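Local coordinates for tryparedoxin II (PDB 1I5G), which probably works as a thioredoxin-like electron carrier in trypanothione metabolism, and is captured here with glutathionylspermidine bound, at residues 51-56 with 135-140; 69-74 with 78-83. The protein carries 1 engineered substitution. All blocks are in the same frame, centred on the assembly; numbering follows the deposited sequence.

Contact 1: 51-56 with 135-140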
loop_
_atom_site.group_PDB
_atom_site.type_symbol
_atom_site.label_atom_id
_atom_site.label_comp_id
_atom_site.label_asym_id
_atom_site.label_seq_id
_atom_site.Cartn_x
_atom_site.Cartn_y
_atom_site.Cartn_z
ATOM N N ILE A 51 -4.842 2.269 -9.471
ATOM C CA ILE A 51 -6.096 2.972 -9.235
ATOM C C ILE A 51 -7.302 2.298 -9.895
ATOM O O ILE A 51 -8.333 2.094 -9.266
ATOM C CB ILE A 51 -5.968 4.460 -9.634
ATOM C CG1 ILE A 51 -4.967 5.190 -8.724
ATOM C CG2 ILE A 51 -7.316 5.181 -9.657
ATOM C CD1 ILE A 51 -4.647 6.615 -9.142
ATOM N N ASP A 52 -7.176 1.933 -11.158
ATOM C CA ASP A 52 -8.284 1.288 -11.858
ATOM C C ASP A 52 -8.591 -0.026 -11.156
ATOM O O ASP A 52 -9.748 -0.430 -10.944
ATOM C CB ASP A 52 -7.953 1.056 -13.339
ATOM C CG ASP A 52 -7.894 2.339 -14.179
ATOM O OD1 ASP A 52 -8.380 3.397 -13.718
ATOM O OD2 ASP A 52 -7.363 2.251 -15.309
ATOM N N PHE A 53 -7.581 -0.794 -10.739
ATOM C CA PHE A 53 -7.732 -2.073 -10.060
ATOM C C PHE A 53 -8.463 -1.907 -8.729
ATOM O O PHE A 53 -9.354 -2.691 -8.393
ATOM C CB PHE A 53 -6.356 -2.705 -9.822
ATOM C CG PHE A 53 -6.434 -4.143 -9.410
ATOM C CD1 PHE A 53 -6.560 -4.496 -8.073
ATOM C CD2 PHE A 53 -6.391 -5.160 -10.352
ATOM C CE1 PHE A 53 -6.635 -5.801 -7.699
ATOM C CE2 PHE A 53 -6.467 -6.480 -9.991
ATOM C CZ PHE A 53 -6.597 -6.795 -8.648
ATOM N N TYR A 54 -8.063 -0.886 -7.989
ATOM C CA TYR A 54 -8.671 -0.565 -6.711
ATOM C C TYR A 54 -10.150 -0.185 -6.877
ATOM O O TYR A 54 -10.999 -0.643 -6.131
ATOM C CB TYR A 54 -7.943 0.581 -6.072
ATOM C CG TYR A 54 -8.311 0.996 -4.691
ATOM C CD1 TYR A 54 -7.811 0.355 -3.566
ATOM C CD2 TYR A 54 -9.169 2.054 -4.487
ATOM C CE1 TYR A 54 -8.109 0.725 -2.297
ATOM C CE2 TYR A 54 -9.486 2.454 -3.195
ATOM C CZ TYR A 54 -8.959 1.781 -2.088
ATOM O OH TYR A 54 -9.282 2.217 -0.817
ATOM N N LYS A 55 -10.457 0.657 -7.865
ATOM C CA LYS A 55 -11.858 1.035 -8.047
ATOM C C LYS A 55 -12.670 -0.186 -8.429
ATOM O O LYS A 55 -13.792 -0.386 -7.977
ATOM C CB LYS A 55 -11.955 2.121 -9.116
ATOM C CG LYS A 55 -11.309 3.417 -8.681
ATOM C CD LYS A 55 -11.383 4.469 -9.789
ATOM C CE LYS A 55 -10.674 5.774 -9.506
ATOM N NZ LYS A 55 -10.546 6.618 -10.739
ATOM N N ALA A 56 -12.133 -1.060 -9.263
ATOM C CA ALA A 56 -12.870 -2.232 -9.693
ATOM C C ALA A 56 -13.104 -3.270 -8.614
ATOM O O ALA A 56 -14.168 -3.885 -8.513
ATOM C CB ALA A 56 -12.165 -2.871 -10.882
ATOM N N PRO A 135 -5.818 -8.035 -14.564
ATOM C CA PRO A 135 -6.572 -6.825 -14.246
ATOM C C PRO A 135 -8.027 -7.062 -13.783
ATOM O O PRO A 135 -8.614 -6.201 -13.139
ATOM C CB PRO A 135 -6.527 -6.025 -15.558
ATOM C CG PRO A 135 -6.330 -7.056 -16.589
ATOM C CD PRO A 135 -5.437 -8.068 -15.999
ATOM N N GLU A 136 -8.584 -8.226 -14.113
ATOM C CA GLU A 136 -9.919 -8.648 -13.671
ATOM C C GLU A 136 -9.903 -9.435 -12.362
ATOM O O GLU A 136 -10.941 -9.877 -11.880
ATOM C CB GLU A 136 -10.618 -9.439 -14.792
ATOM C CG GLU A 136 -10.916 -8.543 -15.988
ATOM C CD GLU A 136 -11.859 -7.424 -15.602
ATOM O OE1 GLU A 136 -12.791 -7.737 -14.845
ATOM O OE2 GLU A 136 -11.724 -6.246 -16.019
ATOM N N ALA A 137 -8.731 -9.611 -11.757
ATOM C CA ALA A 137 -8.603 -10.221 -10.438
ATOM C C ALA A 137 -9.115 -11.650 -10.365
ATOM O O ALA A 137 -9.574 -12.092 -9.312
ATOM C CB ALA A 137 -9.225 -9.339 -9.377
ATOM N N LYS A 138 -9.021 -12.372 -11.476
ATOM C CA LYS A 138 -9.442 -13.783 -11.512
ATOM C C LYS A 138 -8.702 -14.681 -10.528
ATOM O O LYS A 138 -9.245 -15.631 -9.965
ATOM C CB LYS A 138 -9.339 -14.367 -12.926
ATOM C CG LYS A 138 -10.156 -13.649 -13.976
ATOM C CD LYS A 138 -9.846 -14.136 -15.372
ATOM C CE LYS A 138 -10.764 -13.407 -16.332
ATOM N NZ LYS A 138 -10.458 -13.731 -17.766
ATOM N N ASP A 139 -7.421 -14.406 -10.276
ATOM C CA ASP A 139 -6.570 -15.234 -9.442
ATOM C C ASP A 139 -6.106 -14.528 -8.194
ATOM O O ASP A 139 -5.226 -14.979 -7.473
ATOM C CB ASP A 139 -5.335 -15.665 -10.235
ATOM C CG ASP A 139 -5.638 -16.613 -11.377
ATOM O OD1 ASP A 139 -6.561 -17.435 -11.241
ATOM O OD2 ASP A 139 -4.937 -16.537 -12.424
ATOM N N PHE A 140 -6.723 -13.391 -7.935
ATOM C CA PHE A 140 -6.444 -12.618 -6.702
ATOM C C PHE A 140 -6.660 -13.520 -5.487
ATOM O O PHE A 140 -7.630 -14.316 -5.491
ATOM C CB PHE A 140 -7.486 -11.501 -6.600
ATOM C CG PHE A 140 -7.370 -10.685 -5.338
ATOM C CD1 PHE A 140 -8.009 -11.067 -4.160
ATOM C CD2 PHE A 140 -6.611 -9.530 -5.332
ATOM C CE1 PHE A 140 -7.869 -10.277 -3.026
ATOM C CE2 PHE A 140 -6.481 -8.757 -4.195
ATOM C CZ PHE A 140 -7.104 -9.135 -3.059
#

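Contact 2: 69-74 with 78-83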
loop_
_atom_site.group_PDB
_atom_site.type_symbol
_atom_site.label_atom_id
_atom_site.label_comp_id
_atom_site.label_asym_id
_atom_site.label_seq_id
_atom_site.Cartn_x
_atom_site.Cartn_y
_atom_site.Cartn_z
ATOM N N SER A 69 5.707 5.622 1.181
ATOM C CA SER A 69 6.327 6.553 0.238
ATOM C C SER A 69 7.826 6.652 0.303
ATOM O O SER A 69 8.398 6.898 1.358
ATOM C CB SER A 69 5.747 7.949 0.488
ATOM O OG SER A 69 6.502 8.956 -0.162
ATOM N N TRP A 70 8.464 6.497 -0.846
ATOM C CA TRP A 70 9.869 6.826 -0.984
ATOM C C TRP A 70 10.027 8.217 -1.572
ATOM O O TRP A 70 11.048 8.521 -2.192
ATOM C CB TRP A 70 10.574 5.812 -1.878
ATOM C CG TRP A 70 10.885 4.467 -1.301
ATOM C CD1 TRP A 70 10.462 3.906 -0.128
ATOM C CD2 TRP A 70 11.753 3.488 -1.896
ATOM N NE1 TRP A 70 10.990 2.648 0.035
ATOM C CE2 TRP A 70 11.788 2.372 -1.041
ATOM C CE3 TRP A 70 12.510 3.440 -3.073
ATOM C CZ2 TRP A 70 12.536 1.243 -1.319
ATOM C CZ3 TRP A 70 13.247 2.310 -3.345
ATOM C CH2 TRP A 70 13.262 1.232 -2.465
ATOM N N ASP A 71 9.080 9.122 -1.405
ATOM C CA ASP A 71 9.182 10.448 -1.985
ATOM C C ASP A 71 10.290 11.253 -1.317
ATOM O O ASP A 71 10.726 11.008 -0.192
ATOM C CB ASP A 71 7.824 11.150 -1.853
ATOM C CG ASP A 71 6.820 10.654 -2.857
ATOM O OD1 ASP A 71 6.999 10.957 -4.080
ATOM O OD2 ASP A 71 5.847 9.941 -2.478
ATOM N N GLU A 72 10.750 12.246 -2.085
ATOM C CA GLU A 72 11.926 13.038 -1.686
ATOM C C GLU A 72 11.641 14.117 -0.640
ATOM O O GLU A 72 12.523 14.552 0.110
ATOM C CB GLU A 72 12.484 13.777 -2.903
ATOM C CG GLU A 72 12.820 12.910 -4.105
ATOM C CD GLU A 72 13.522 13.646 -5.230
ATOM O OE1 GLU A 72 14.765 13.782 -5.111
ATOM O OE2 GLU A 72 12.833 14.071 -6.186
ATOM N N SER A 73 10.414 14.585 -0.583
ATOM C CA SER A 73 10.059 15.692 0.288
ATOM C C SER A 73 8.595 15.575 0.651
ATOM O O SER A 73 7.785 14.876 0.017
ATOM C CB SER A 73 10.218 17.068 -0.383
ATOM O OG SER A 73 9.286 17.250 -1.435
ATOM N N ALA A 74 8.235 16.305 1.693
ATOM C CA ALA A 74 6.899 16.379 2.216
ATOM C C ALA A 74 5.998 16.914 1.122
ATOM O O ALA A 74 4.893 16.471 0.942
ATOM C CB ALA A 74 6.838 17.333 3.419
ATOM N N LYS A 78 2.792 14.997 -0.633
ATOM C CA LYS A 78 1.450 15.561 -0.624
ATOM C C LYS A 78 0.824 15.531 -2.002
ATOM O O LYS A 78 -0.305 15.095 -2.142
ATOM C CB LYS A 78 1.527 17.007 -0.132
ATOM C CG LYS A 78 0.156 17.623 0.121
ATOM C CD LYS A 78 0.192 19.045 0.706
ATOM C CE LYS A 78 -1.186 19.749 0.579
ATOM N NZ LYS A 78 -1.186 21.146 1.120
ATOM N N ASP A 79 1.549 15.991 -3.019
ATOM C CA ASP A 79 1.017 16.028 -4.371
ATOM C C ASP A 79 0.782 14.648 -4.976
ATOM O O ASP A 79 -0.200 14.442 -5.698
ATOM C CB ASP A 79 1.989 16.810 -5.278
ATOM C CG ASP A 79 2.121 18.289 -4.919
ATOM O OD1 ASP A 79 1.250 18.824 -4.214
ATOM O OD2 ASP A 79 3.116 18.911 -5.348
ATOM N N TYR A 80 1.657 13.680 -4.701
ATOM C CA TYR A 80 1.547 12.362 -5.280
ATOM C C TYR A 80 0.423 11.590 -4.585
ATOM O O TYR A 80 -0.394 10.984 -5.248
ATOM C CB TYR A 80 2.901 11.680 -5.051
ATOM C CG TYR A 80 3.063 10.339 -5.754
ATOM C CD1 TYR A 80 2.591 10.126 -7.044
ATOM C CD2 TYR A 80 3.705 9.287 -5.124
ATOM C CE1 TYR A 80 2.740 8.905 -7.700
ATOM C CE2 TYR A 80 3.858 8.064 -5.772
ATOM C CZ TYR A 80 3.366 7.881 -7.064
ATOM O OH TYR A 80 3.510 6.688 -7.736
ATOM N N TYR A 81 0.382 11.615 -3.254
ATOM C CA TYR A 81 -0.676 10.931 -2.527
ATOM C C TYR A 81 -2.038 11.528 -2.842
ATOM O O TYR A 81 -3.006 10.793 -2.894
ATOM C CB TYR A 81 -0.400 10.922 -1.020
ATOM C CG TYR A 81 -1.517 10.270 -0.245
ATOM C CD1 TYR A 81 -1.998 8.997 -0.561
ATOM C CD2 TYR A 81 -2.138 10.924 0.809
ATOM C CE1 TYR A 81 -3.047 8.444 0.160
ATOM C CE2 TYR A 81 -3.182 10.366 1.525
ATOM C CZ TYR A 81 -3.649 9.114 1.197
ATOM O OH TYR A 81 -4.681 8.591 1.926
ATOM N N ALA A 82 -2.135 12.836 -3.064
ATOM C CA ALA A 82 -3.415 13.431 -3.464
ATOM C C ALA A 82 -3.996 12.836 -4.738
ATOM O O ALA A 82 -5.219 12.949 -4.937
ATOM C CB ALA A 82 -3.250 14.948 -3.640
ATOM N N LYS A 83 -3.218 12.180 -5.602
ATOM C CA LYS A 83 -3.715 11.512 -6.813
ATOM C C LYS A 83 -4.341 10.169 -6.500
ATOM O O LYS A 83 -4.927 9.563 -7.390
ATOM C CB LYS A 83 -2.583 11.271 -7.809
ATOM C CG LYS A 83 -1.891 12.566 -8.218
ATOM C CD LYS A 83 -0.688 12.438 -9.149
ATOM C CE LYS A 83 -0.106 13.787 -9.623
ATOM N NZ LYS A 83 1.052 13.546 -10.559
#

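Contact 1: 51-56 with 135-140
F53 of helix 41-57 anchors the C-terminal tail of this thioredoxin-like domain, through P135, A137 and F140. On F53, CG lies anti to the backbone N (chi1 -167°), and this sends the ring out from the helix into the bend of the tail. The far end of the ring does most of the touching: CZ of F53 comes 3.7 Å from the CB of A137, which approaches obliquely, while CE2 of F53 is 4.0 Å from the same methyl. F140 arrives from another direction, its CD2 lying near the plane of the F53 ring at the edge, 4.3 Å from CZ of F53. Nearer the helix, the carbonyl O of P135 stands 3.7 Å from CD2 of F53, again obliquely; this oxygen is hydrogen-bonded to NE2 of H57, one helical turn on from F53. Helix 41-57 follows C40, which lines the glutathionylspermidine pocket, but this contact involves its opposite, C-terminal end. The tail turns sharply here: A137 has positive phi, and a weak bond of 3.4 Å joins F140 N to A137 O. F140 also meets the rings of F63 and W142. Replacing F53 with alanine is likely to open a gap beneath the tail, leaving the A137 methyl and CD2 of F140 without their apolar partner.

Contact 2: 69-74 with 78-83
The carboxylate of D71 meets the edge of the Y80 ring: OD2 of D71 lies near the ring plane, 3.5 Å from CD2 of Y80, and the other oxygen, OD1 of D71, is 3.8 Å from the same carbon. Carboxylate and ring planes stand 74° apart, and the two side chains cross at about a right angle. Such a C-H edge is weakly positive and would suit an anionic oxygen, although no hydrogen bond joins the pair. With chi1 of Y80 at -172°, its CG sits beside the carbonyl carbon, and the ring swings off the helix toward strand 30-36; its OH is hydrogen-bonded to OG of S36 on that strand and to OG1 of T47 on helix 41-57. The D71 carboxylate is fixed from several sides. OG of S69 donates to OD2 of D71 at 2.6 Å, on the anti side and 20° out of the carboxylate plane, while OD1 of D71 is hydrogen-bonded to the backbone N of S38. The same S69 hydroxyl accepts from the N of D71 at 2.9 Å, forming an ST turn just as strand 63-69 ends. This is the first connection of a beta-alpha-beta crossover, in which helix 74-81 leads on to the parallel strand 87-88. S73 is the N-cap of that helix, its OG bonded to the N of D76, and the opening turn is closed by K78 N donating to A74 O at 3.0 Å. The CB of K78 also passes 3.6 Å from A74 O, and its extended chain then runs clear of the loop.

From the N terminus, the chain passes through strand 30-36 into helix 41-57, whose 51-56 stretch supplies the first half of contact 1. Strand 63-69 then leads to contact 2, a short-range closure in which only three residues separate 69-74 from 78-83. The chain goes on through helix 94-103, the strands 111-116 and 122-124 and helix 127-133 before 135-140 completes contact 1, so contact 2 is nested inside that much larger loop. Their centres lie about 23 Å apart, yet they touch where CD1 of I51 packs 3.4 Å from O of K83. Contact 1 ties the C-terminal tail to helix 41-57; contact 2 joins a strand-to-helix loop to helix 74-81.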